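Local coordinates for protein MccF (PDB 4IIY) that probably acts as a hydrolase of the peptidase S66 family that gives its producer self-immunity to the antibiotic microcin C7, at residues B[50-55]-B[144-149]; B[54-59]-B[114-119]. The protein carries 1 engineered substitution. One frame throughout, in Å; residues are numbered along the deposited sequence.

Contact 1: residues B[50-55]-B[144-149]; sequences SSSAPA and YADTTA. Engineered in segment 144-149: Ala145 (natural residue Ser). With 1EI (5'-O-(L-alpha-glutamylsulfamoyl)inosine), chain K.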
ATOM      1  N   SER B  50     -20.378  -4.926   7.843  1.00  7.03           N
ATOM      2  CA  SER B  50     -19.380  -5.491   6.936  1.00  7.43           C
ATOM      3  C   SER B  50     -18.916  -4.414   5.951  1.00  7.28           C
ATOM      4  O   SER B  50     -19.504  -4.220   4.881  1.00  7.94           O
ATOM      5  CB  SER B  50     -19.969  -6.687   6.187  1.00  7.82           C
ATOM      6  OG  SER B  50     -20.435  -7.689   7.089  1.00  7.56           O
ATOM      7  N   SER B  51     -17.852  -3.709   6.323  1.00  6.80           N
ATOM      8  CA  SER B  51     -17.378  -2.583   5.520  1.00  7.36           C
ATOM      9  C   SER B  51     -16.483  -3.000   4.357  1.00  6.42           C
ATOM     10  O   SER B  51     -16.096  -2.154   3.543  1.00  7.16           O
ATOM     11  CB  SER B  51     -16.659  -1.542   6.382  1.00  8.49           C
ATOM     12  OG  SER B  51     -15.515  -2.077   7.041  1.00  8.36           O
ATOM     13  N   SER B  52     -16.167  -4.289   4.252  1.00  6.63           N
ATOM     14  CA  SER B  52     -15.338  -4.766   3.150  1.00  8.12           C
ATOM     15  C   SER B  52     -15.712  -6.194   2.732  1.00  6.75           C
ATOM     16  O   SER B  52     -16.701  -6.384   2.013  1.00  8.26           O
ATOM     17  CB  SER B  52     -13.848  -4.631   3.495  1.00  8.29           C
ATOM     18  OG  SER B  52     -13.034  -4.820   2.351  1.00  8.12           O
ATOM     19  N   ALA B  53     -14.957  -7.200   3.159  1.00  6.71           N
ATOM     20  CA  ALA B  53     -15.207  -8.569   2.698  1.00  7.52           C
ATOM     21  C   ALA B  53     -16.528  -9.124   3.224  1.00  7.78           C
ATOM     22  O   ALA B  53     -16.877  -8.889   4.381  1.00  7.53           O
ATOM     23  CB  ALA B  53     -14.062  -9.490   3.098  1.00  8.92           C
ATOM     24  N   PRO B  54     -17.257  -9.884   2.385  1.00  7.82           N
ATOM     25  CA  PRO B  54     -18.584 -10.379   2.775  1.00  7.98           C
ATOM     26  C   PRO B  54     -18.529 -11.690   3.564  1.00  7.61           C
ATOM     27  O   PRO B  54     -19.162 -12.684   3.172  1.00  8.68           O
ATOM     28  CB  PRO B  54     -19.261 -10.607   1.425  1.00  9.64           C
ATOM     29  CG  PRO B  54     -18.135 -11.046   0.540  1.00  9.97           C
ATOM     30  CD  PRO B  54     -16.967 -10.164   0.964  1.00  8.34           C
ATOM     31  N   ALA B  55     -17.816 -11.697   4.683  1.00  7.68           N
ATOM     32  CA  ALA B  55     -17.561 -12.945   5.388  1.00  7.50           C
ATOM     33  C   ALA B  55     -18.765 -13.521   6.126  1.00  7.47           C
ATOM     34  O   ALA B  55     -18.718 -14.680   6.527  1.00  7.54           O
ATOM     35  CB  ALA B  55     -16.334 -12.827   6.319  1.00  8.58           C
ATOM     36  N   TYR B 144     -10.479  -4.213  13.555  1.00  6.51           N
ATOM     37  CA  TYR B 144      -9.042  -4.155  13.301  1.00  5.74           C
ATOM     38  C   TYR B 144      -8.753  -4.347  11.818  1.00  5.59           C
ATOM     39  O   TYR B 144      -9.676  -4.378  11.000  1.00  6.57           O
ATOM     40  CB  TYR B 144      -8.270  -5.137  14.212  1.00  6.83           C
ATOM     41  CG  TYR B 144      -8.402  -6.612  13.885  1.00  6.22           C
ATOM     42  CD1 TYR B 144      -7.370  -7.284  13.248  1.00  6.12           C
ATOM     43  CD2 TYR B 144      -9.537  -7.341  14.243  1.00  7.22           C
ATOM     44  CE1 TYR B 144      -7.464  -8.638  12.955  1.00  7.00           C
ATOM     45  CE2 TYR B 144      -9.631  -8.690  13.966  1.00  7.48           C
ATOM     46  CZ  TYR B 144      -8.602  -9.326  13.314  1.00  6.47           C
ATOM     47  OH  TYR B 144      -8.747 -10.670  13.039  1.00  9.24           O
ATOM     48  N   ALA B 145      -7.480  -4.452  11.464  1.00  6.10           N
ATOM     49  CA  ALA B 145      -7.101  -4.806  10.103  1.00  6.21           C
ATOM     50  C   ALA B 145      -7.574  -3.713   9.148  1.00  5.62           C
ATOM     51  O   ALA B 145      -7.339  -2.534   9.409  1.00  6.58           O
ATOM     52  CB  ALA B 145      -7.652  -6.172   9.731  1.00  7.17           C
ATOM     53  N   ASP B 146      -8.224  -4.066   8.045  1.00  6.34           N
ATOM     54  CA  ASP B 146      -8.703  -3.038   7.116  1.00  6.64           C
ATOM     55  C   ASP B 146      -9.578  -1.976   7.773  1.00  6.93           C
ATOM     56  O   ASP B 146      -9.646  -0.821   7.311  1.00  7.27           O
ATOM     57  CB  ASP B 146      -9.487  -3.675   5.968  1.00  7.52           C
ATOM     58  CG  ASP B 146      -9.983  -2.644   4.988  1.00  7.35           C
ATOM     59  OD1 ASP B 146      -9.147  -2.091   4.253  1.00  7.57           O
ATOM     60  OD2 ASP B 146     -11.201  -2.359   4.985  1.00  8.13           O
ATOM     61  N   THR B 147     -10.283  -2.363   8.829  1.00  6.33           N
ATOM     62  CA  THR B 147     -11.183  -1.427   9.498  1.00  7.05           C
ATOM     63  C   THR B 147     -10.442  -0.258  10.161  1.00  6.46           C
ATOM     64  O   THR B 147     -11.056   0.741  10.543  1.00  6.71           O
ATOM     65  CB  THR B 147     -12.082  -2.177  10.485  1.00  7.80           C
ATOM     66  OG1 THR B 147     -12.485  -3.414   9.882  1.00  8.51           O
ATOM     67  CG2 THR B 147     -13.325  -1.360  10.809  1.00 10.89           C
ATOM     68  N   THR B 148      -9.119  -0.371  10.271  1.00  5.99           N
ATOM     69  CA  THR B 148      -8.282   0.763  10.631  1.00  6.31           C
ATOM     70  C   THR B 148      -8.670   2.043   9.894  1.00  5.23           C
ATOM     71  O   THR B 148      -8.636   3.130  10.463  1.00  6.79           O
ATOM     72  CB  THR B 148      -6.805   0.457  10.299  1.00  5.92           C
ATOM     73  OG1 THR B 148      -6.340  -0.636  11.099  1.00  6.81           O
ATOM     74  CG2 THR B 148      -5.903   1.664  10.553  1.00  8.36           C
ATOM     75  N   ALA B 149      -9.014   1.935   8.615  1.00  6.49           N
ATOM     76  CA  ALA B 149      -9.353   3.146   7.867  1.00  6.38           C
ATOM     77  C   ALA B 149     -10.509   3.899   8.533  1.00  7.11           C
ATOM     78  O   ALA B 149     -10.498   5.134   8.608  1.00  7.17           O
ATOM     79  CB  ALA B 149      -9.679   2.816   6.418  1.00  7.65           C
TER
HETATM   80  O6  1EI K 401      -9.768 -18.751   4.746  0.61 21.67           O
HETATM   81  C6  1EI K 401      -9.156 -18.369   5.768  0.97 14.41           C
HETATM   82  N1  1EI K 401      -8.400 -19.218   6.492  0.80 17.38           N
HETATM   83  C2  1EI K 401      -7.740 -18.823   7.594  0.82 16.17           C
HETATM   84  N3  1EI K 401      -7.780 -17.564   8.064  0.86 14.71           N
HETATM   85  C5  1EI K 401      -9.250 -16.968   6.217  1.00 15.41           C
HETATM   86  C4  1EI K 401      -8.505 -16.622   7.424  1.00 14.27           C
HETATM   87  N7  1EI K 401      -9.874 -15.843   5.811  0.90 16.92           N
HETATM   88  C8  1EI K 401      -9.553 -14.858   6.682  0.88 17.65           C
HETATM   89  N9  1EI K 401      -8.737 -15.332   7.636  0.81 13.46           N
HETATM   90  C1' 1EI K 401      -8.163 -14.565   8.754  0.93 12.67           C
HETATM   91  O4' 1EI K 401      -9.026 -13.521   9.181  0.83 13.49           O
HETATM   92  C2' 1EI K 401      -6.899 -13.886   8.270  0.95 19.21           C
HETATM   93  O2' 1EI K 401      -5.771 -14.729   8.503  0.83 20.59           O
HETATM   94  C3' 1EI K 401      -6.845 -12.623   9.101  0.73 19.72           C
HETATM   95  O3' 1EI K 401      -5.898 -12.787  10.154  0.59 15.04           O
HETATM   96  C4' 1EI K 401      -8.224 -12.471   9.717  0.94 17.18           C
HETATM   97  C5' 1EI K 401      -8.836 -11.110   9.414  0.93 14.79           C
HETATM   98  O5' 1EI K 401      -9.027 -10.939   8.006  0.89 12.04           O
HETATM   99  SBF 1EI K 401      -9.267  -9.522   7.468  0.79 10.74           S
HETATM  100  OAE 1EI K 401     -10.112  -9.611   6.297  0.69 11.88           O
HETATM  101  OAF 1EI K 401      -9.891  -8.785   8.535  0.98 11.32           O
HETATM  102  NAQ 1EI K 401      -7.870  -8.936   7.149  0.98 13.46           N
HETATM  103  C   1EI K 401      -7.590  -7.669   6.779  0.69 10.93           C
HETATM  104  O   1EI K 401      -8.378  -6.740   6.642  0.98 10.43           O
HETATM  105  CA  1EI K 401      -6.139  -7.357   6.550  0.70 14.51           C
HETATM  106  N   1EI K 401      -5.330  -8.559   6.657  0.72 18.14           N
HETATM  107  CB  1EI K 401      -5.963  -6.684   5.194  0.78 20.14           C
HETATM  108  CG  1EI K 401      -4.887  -5.604   5.250  0.82 22.64           C
HETATM  109  CD  1EI K 401      -3.509  -6.220   5.153  1.00 18.99           C
HETATM  110  OE1 1EI K 401      -3.373  -7.437   5.397  0.48 23.66           O
HETATM  111  OE2 1EI K 401      -2.562  -5.484   4.829  0.75 20.05           O
HETATM  112  O   HOH W   1     -12.911  -3.241   7.019  1.00 11.52           O
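The two segments pass at some distance, with CA of Ser51 7.5 Å from CA of Thr147 and CA of Ser52 7.9 Å from CA of Asp146, and no direct hydrogen bond joins 50-55 to 144-149. A water bridges the two segments. It donates to OD2 of Asp146 at 2.8 Å. It also bonds OG of Ser51 at 2.9 Å and OG1 of Thr147 at the same distance, so three side chains from both segments meet at one molecule. Beside the water, CB of Ser52 touches OD2 of Asp146 at 3.8 Å. The hydroxyl of Ser52 is occupied elsewhere, by the amides of Asp120 and Asn121. OD2 also accepts from the amide of Ser122, so this carboxylate oxygen is held by both backbone and water. CG of Asp146 stands anti to the backbone N (chi1 -180°), which sets OD2 beside CB of Ser52 and the water. The turn from strand 140-143 into helix 148-158 fits a nucleophile elbow. At its tip sits Ala145, an engineered replacement of the serine predicted to be the nucleophile, with a positive phi of 64°. Its O accepts from both N and OG1 of Thr148, the hydroxyl coming in the carbonyl plane at 2.7 Å. Just past the tip, N of Asp146 donates to O of the bound glutamylsulfamoyl inosine at 3.0 Å (N-H...O 154°), and CB of Ala145 packs on the same carbonyl group. Tyr144 reaches further along the ligand and brings its OH against C5' of the ribose. The ring of this tyrosine also meets His338, a predicted charge-relay residue, edge-to-face.

Contact 2: residues B[54-59]-B[114-119]; sequences PATVTA and MSTIGG. With 1EI (5'-O-(L-alpha-glutamylsulfamoyl)inosine), chain K.
The loop that leaves strand 110-115 runs into the ligand pocket, and on the way its Thr116 and Ile117 lean on Ala55 and Thr56 of the short helix 55-58. CA of Ala55 and CA of Ile117 lie 6.7 Å apart. The contact is apolar. Two branches of Ile117 close on one methyl: CG2 comes to 3.6 Å from CB of Ala55, and CD1 to 3.7 Å from the same CB. Chi1 of -160° turns CG1 of Ile117 away from its own backbone N, and CG1 lies 3.6 Å from the ligand's sulfamoyl oxygen OAF. The isoleucine thus wedges between helix and ligand. With an alanine here those branches would be gone, and a gap would probably open between the Ala55 methyl and the sulfamoyl group. Next to it the two threonines cross at about a right angle and meet by their methyls, CG2 of Thr56 to CG2 of Thr116 at 4.0 Å. Their hydroxyls have other partners: Gly84 N for Thr56, and Ser50 OG and Phe49 O for Thr116. Beyond Ile117 the backbone itself binds the ligand. N of Gly118 donates to OAF at 2.9 Å, somewhat bent (137°), and N of Gly119 donates to the ligand O at 2.8 Å, straighter (160°). A CB on Gly118 would collide with that O, while at the backbone angles of Gly119 a CB would be pressed against the carbonyl O of Gly118. Helix 168-172 adds Ile169 against Ala55 and Pro170 against Ile117. Phe63 of helix 60-72 packs on Thr56, Phe48 of strand 45-49 touches Thr116, and strand 110-115 itself runs between the parallel strands 45-49 and 140-143.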
ATOM      1  N   PRO B  54     -17.257  -9.884   2.385  1.00  7.82           N
ATOM      2  CA  PRO B  54     -18.584 -10.379   2.775  1.00  7.98           C
ATOM      3  C   PRO B  54     -18.529 -11.690   3.564  1.00  7.61           C
ATOM      4  O   PRO B  54     -19.162 -12.684   3.172  1.00  8.68           O
ATOM      5  CB  PRO B  54     -19.261 -10.607   1.425  1.00  9.64           C
ATOM      6  CG  PRO B  54     -18.135 -11.046   0.540  1.00  9.97           C
ATOM      7  CD  PRO B  54     -16.967 -10.164   0.964  1.00  8.34           C
ATOM      8  N   ALA B  55     -17.816 -11.697   4.683  1.00  7.68           N
ATOM      9  CA  ALA B  55     -17.561 -12.945   5.388  1.00  7.50           C
ATOM     10  C   ALA B  55     -18.765 -13.521   6.126  1.00  7.47           C
ATOM     11  O   ALA B  55     -18.718 -14.680   6.527  1.00  7.54           O
ATOM     12  CB  ALA B  55     -16.334 -12.827   6.319  1.00  8.58           C
ATOM     13  N   THR B  56     -19.839 -12.760   6.311  1.00  7.51           N
ATOM     14  CA  THR B  56     -21.052 -13.375   6.848  1.00  7.76           C
ATOM     15  C   THR B  56     -21.586 -14.437   5.891  1.00  9.37           C
ATOM     16  O   THR B  56     -22.335 -15.325   6.312  1.00 10.14           O
ATOM     17  CB  THR B  56     -22.165 -12.365   7.191  1.00  7.47           C
ATOM     18  OG1 THR B  56     -22.613 -11.688   6.008  1.00  8.44           O
ATOM     19  CG2 THR B  56     -21.692 -11.362   8.244  1.00  8.71           C
ATOM     20  N   VAL B  57     -21.200 -14.346   4.619  1.00  8.09           N
ATOM     21  CA  VAL B  57     -21.504 -15.371   3.622  1.00  9.31           C
ATOM     22  C   VAL B  57     -20.328 -16.334   3.428  1.00  8.92           C
ATOM     23  O   VAL B  57     -20.495 -17.558   3.479  1.00 10.22           O
ATOM     24  CB  VAL B  57     -21.890 -14.742   2.256  1.00  8.99           C
ATOM     25  CG1 VAL B  57     -22.072 -15.818   1.184  1.00 12.65           C
ATOM     26  CG2 VAL B  57     -23.156 -13.901   2.395  1.00 11.52           C
ATOM     27  N   THR B  58     -19.131 -15.799   3.216  1.00  8.03           N
ATOM     28  CA  THR B  58     -18.009 -16.653   2.850  1.00  8.74           C
ATOM     29  C   THR B  58     -17.371 -17.409   4.018  1.00  7.96           C
ATOM     30  O   THR B  58     -16.634 -18.358   3.791  1.00 10.13           O
ATOM     31  CB  THR B  58     -16.923 -15.868   2.104  1.00 10.02           C
ATOM     32  OG1 THR B  58     -16.427 -14.830   2.954  1.00 12.82           O
ATOM     33  CG2 THR B  58     -17.476 -15.258   0.812  1.00 12.59           C
ATOM     34  N   ALA B  59     -17.635 -16.975   5.250  1.00  7.99           N
ATOM     35  CA  ALA B  59     -17.188 -17.666   6.464  1.00  8.01           C
ATOM     36  C   ALA B  59     -18.379 -17.810   7.402  1.00  7.38           C
ATOM     37  O   ALA B  59     -18.316 -17.482   8.584  1.00  7.41           O
ATOM     38  CB  ALA B  59     -16.043 -16.911   7.146  1.00  8.65           C
ATOM     39  N   MET B 114     -19.524  -3.045  15.957  1.00  7.79           N
ATOM     40  CA  MET B 114     -18.426  -3.995  15.803  1.00  7.43           C
ATOM     41  C   MET B 114     -18.304  -4.476  14.360  1.00  7.25           C
ATOM     42  O   MET B 114     -19.288  -4.892  13.746  1.00  7.74           O
ATOM     43  CB  MET B 114     -18.668  -5.200  16.722  1.00  8.45           C
ATOM     44  CG  MET B 114     -17.620  -6.307  16.618  1.00  8.75           C
ATOM     45  SD  MET B 114     -17.975  -7.712  17.715  1.00  9.26           S
ATOM     46  CE  MET B 114     -17.633  -6.971  19.317  1.00 11.40           C
ATOM     47  N   SER B 115     -17.094  -4.422  13.817  1.00  7.09           N
ATOM     48  CA  SER B 115     -16.830  -4.963  12.499  1.00  6.71           C
ATOM     49  C   SER B 115     -17.056  -6.466  12.465  1.00  6.28           C
ATOM     50  O   SER B 115     -16.696  -7.157  13.415  1.00  7.48           O
ATOM     51  CB  SER B 115     -15.381  -4.654  12.136  1.00  8.06           C
ATOM     52  OG  SER B 115     -15.017  -5.254  10.913  1.00  8.25           O
ATOM     53  N   THR B 116     -17.625  -6.986  11.381  1.00  6.77           N
ATOM     54  CA  THR B 116     -17.654  -8.440  11.211  1.00  7.09           C
ATOM     55  C   THR B 116     -16.270  -9.002  10.838  1.00  7.24           C
ATOM     56  O   THR B 116     -15.852 -10.049  11.355  1.00  7.18           O
ATOM     57  CB  THR B 116     -18.664  -8.890  10.147  1.00  7.61           C
ATOM     58  OG1 THR B 116     -18.340  -8.263   8.900  1.00  7.74           O
ATOM     59  CG2 THR B 116     -20.098  -8.541  10.560  1.00  7.62           C
ATOM     60  N   ILE B 117     -15.583  -8.297   9.936  1.00  6.67           N
ATOM     61  CA  ILE B 117     -14.275  -8.678   9.410  1.00  7.27           C
ATOM     62  C   ILE B 117     -13.765  -7.508   8.572  1.00  6.73           C
ATOM     63  O   ILE B 117     -14.531  -6.607   8.219  1.00  7.20           O
ATOM     64  CB  ILE B 117     -14.366  -9.954   8.535  1.00  6.30           C
ATOM     65  CG1 ILE B 117     -13.001 -10.636   8.381  1.00  7.16           C
ATOM     66  CG2 ILE B 117     -14.994  -9.645   7.174  1.00  8.47           C
ATOM     67  CD1 ILE B 117     -13.104 -12.108   7.966  1.00  8.31           C
ATOM     68  N   GLY B 118     -12.483  -7.532   8.244  1.00  6.71           N
ATOM     69  CA  GLY B 118     -11.884  -6.520   7.394  1.00  7.26           C
ATOM     70  C   GLY B 118     -11.951  -6.853   5.917  1.00  7.98           C
ATOM     71  O   GLY B 118     -13.019  -7.188   5.395  1.00  8.25           O
ATOM     72  N   GLY B 119     -10.810  -6.739   5.244  1.00  7.96           N
ATOM     73  CA  GLY B 119     -10.727  -6.924   3.811  1.00  8.76           C
ATOM     74  C   GLY B 119      -9.717  -5.950   3.228  1.00  7.69           C
ATOM     75  O   GLY B 119      -8.525  -6.029   3.526  1.00  9.82           O
TER
HETATM   76  O6  1EI K 401      -9.768 -18.751   4.746  0.61 21.67           O
HETATM   77  C6  1EI K 401      -9.156 -18.369   5.768  0.97 14.41           C
HETATM   78  N1  1EI K 401      -8.400 -19.218   6.492  0.80 17.38           N
HETATM   79  C2  1EI K 401      -7.740 -18.823   7.594  0.82 16.17           C
HETATM   80  N3  1EI K 401      -7.780 -17.564   8.064  0.86 14.71           N
HETATM   81  C5  1EI K 401      -9.250 -16.968   6.217  1.00 15.41           C
HETATM   82  C4  1EI K 401      -8.505 -16.622   7.424  1.00 14.27           C
HETATM   83  N7  1EI K 401      -9.874 -15.843   5.811  0.90 16.92           N
HETATM   84  C8  1EI K 401      -9.553 -14.858   6.682  0.88 17.65           C
HETATM   85  N9  1EI K 401      -8.737 -15.332   7.636  0.81 13.46           N
HETATM   86  C1' 1EI K 401      -8.163 -14.565   8.754  0.93 12.67           C
HETATM   87  O4' 1EI K 401      -9.026 -13.521   9.181  0.83 13.49           O
HETATM   88  C2' 1EI K 401      -6.899 -13.886   8.270  0.95 19.21           C
HETATM   89  O2' 1EI K 401      -5.771 -14.729   8.503  0.83 20.59           O
HETATM   90  C3' 1EI K 401      -6.845 -12.623   9.101  0.73 19.72           C
HETATM   91  O3' 1EI K 401      -5.898 -12.787  10.154  0.59 15.04           O
HETATM   92  C4' 1EI K 401      -8.224 -12.471   9.717  0.94 17.18           C
HETATM   93  C5' 1EI K 401      -8.836 -11.110   9.414  0.93 14.79           C
HETATM   94  O5' 1EI K 401      -9.027 -10.939   8.006  0.89 12.04           O
HETATM   95  SBF 1EI K 401      -9.267  -9.522   7.468  0.79 10.74           S
HETATM   96  OAE 1EI K 401     -10.112  -9.611   6.297  0.69 11.88           O
HETATM   97  OAF 1EI K 401      -9.891  -8.785   8.535  0.98 11.32           O
HETATM   98  NAQ 1EI K 401      -7.870  -8.936   7.149  0.98 13.46           N
HETATM   99  C   1EI K 401      -7.590  -7.669   6.779  0.69 10.93           C
HETATM  100  O   1EI K 401      -8.378  -6.740   6.642  0.98 10.43           O
HETATM  101  CA  1EI K 401      -6.139  -7.357   6.550  0.70 14.51           C
HETATM  102  N   1EI K 401      -5.330  -8.559   6.657  0.72 18.14           N
HETATM  103  CB  1EI K 401      -5.963  -6.684   5.194  0.78 20.14           C
HETATM  104  CG  1EI K 401      -4.887  -5.604   5.250  0.82 22.64           C
HETATM  105  CD  1EI K 401      -3.509  -6.220   5.153  1.00 18.99           C
HETATM  106  OE1 1EI K 401      -3.373  -7.437   5.397  0.48 23.66           O
HETATM  107  OE2 1EI K 401      -2.562  -5.484   4.829  0.75 20.05           O

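Both contacts start from the loop after strand 45-49, share Pro54 and Ala55, and have centres about 7 Å apart. Two probable hydrogen bonds tie them together: OG of Ser50 to OG1 of Thr116 at 2.8 Å, and N of Ala53 to O of Gly118 at 3.0 Å. They converge on the bound compound. Its O takes one amide from contact 1, Asp146 N, and one from contact 2, Gly119 N, a pairing consistent with an oxyanion hole next to Ala145, which replaces the predicted nucleophilic serine. The side chain of Ile117 is about 7 Å from that of Ala145, and that of Asp146 about 8 Å from that of His338.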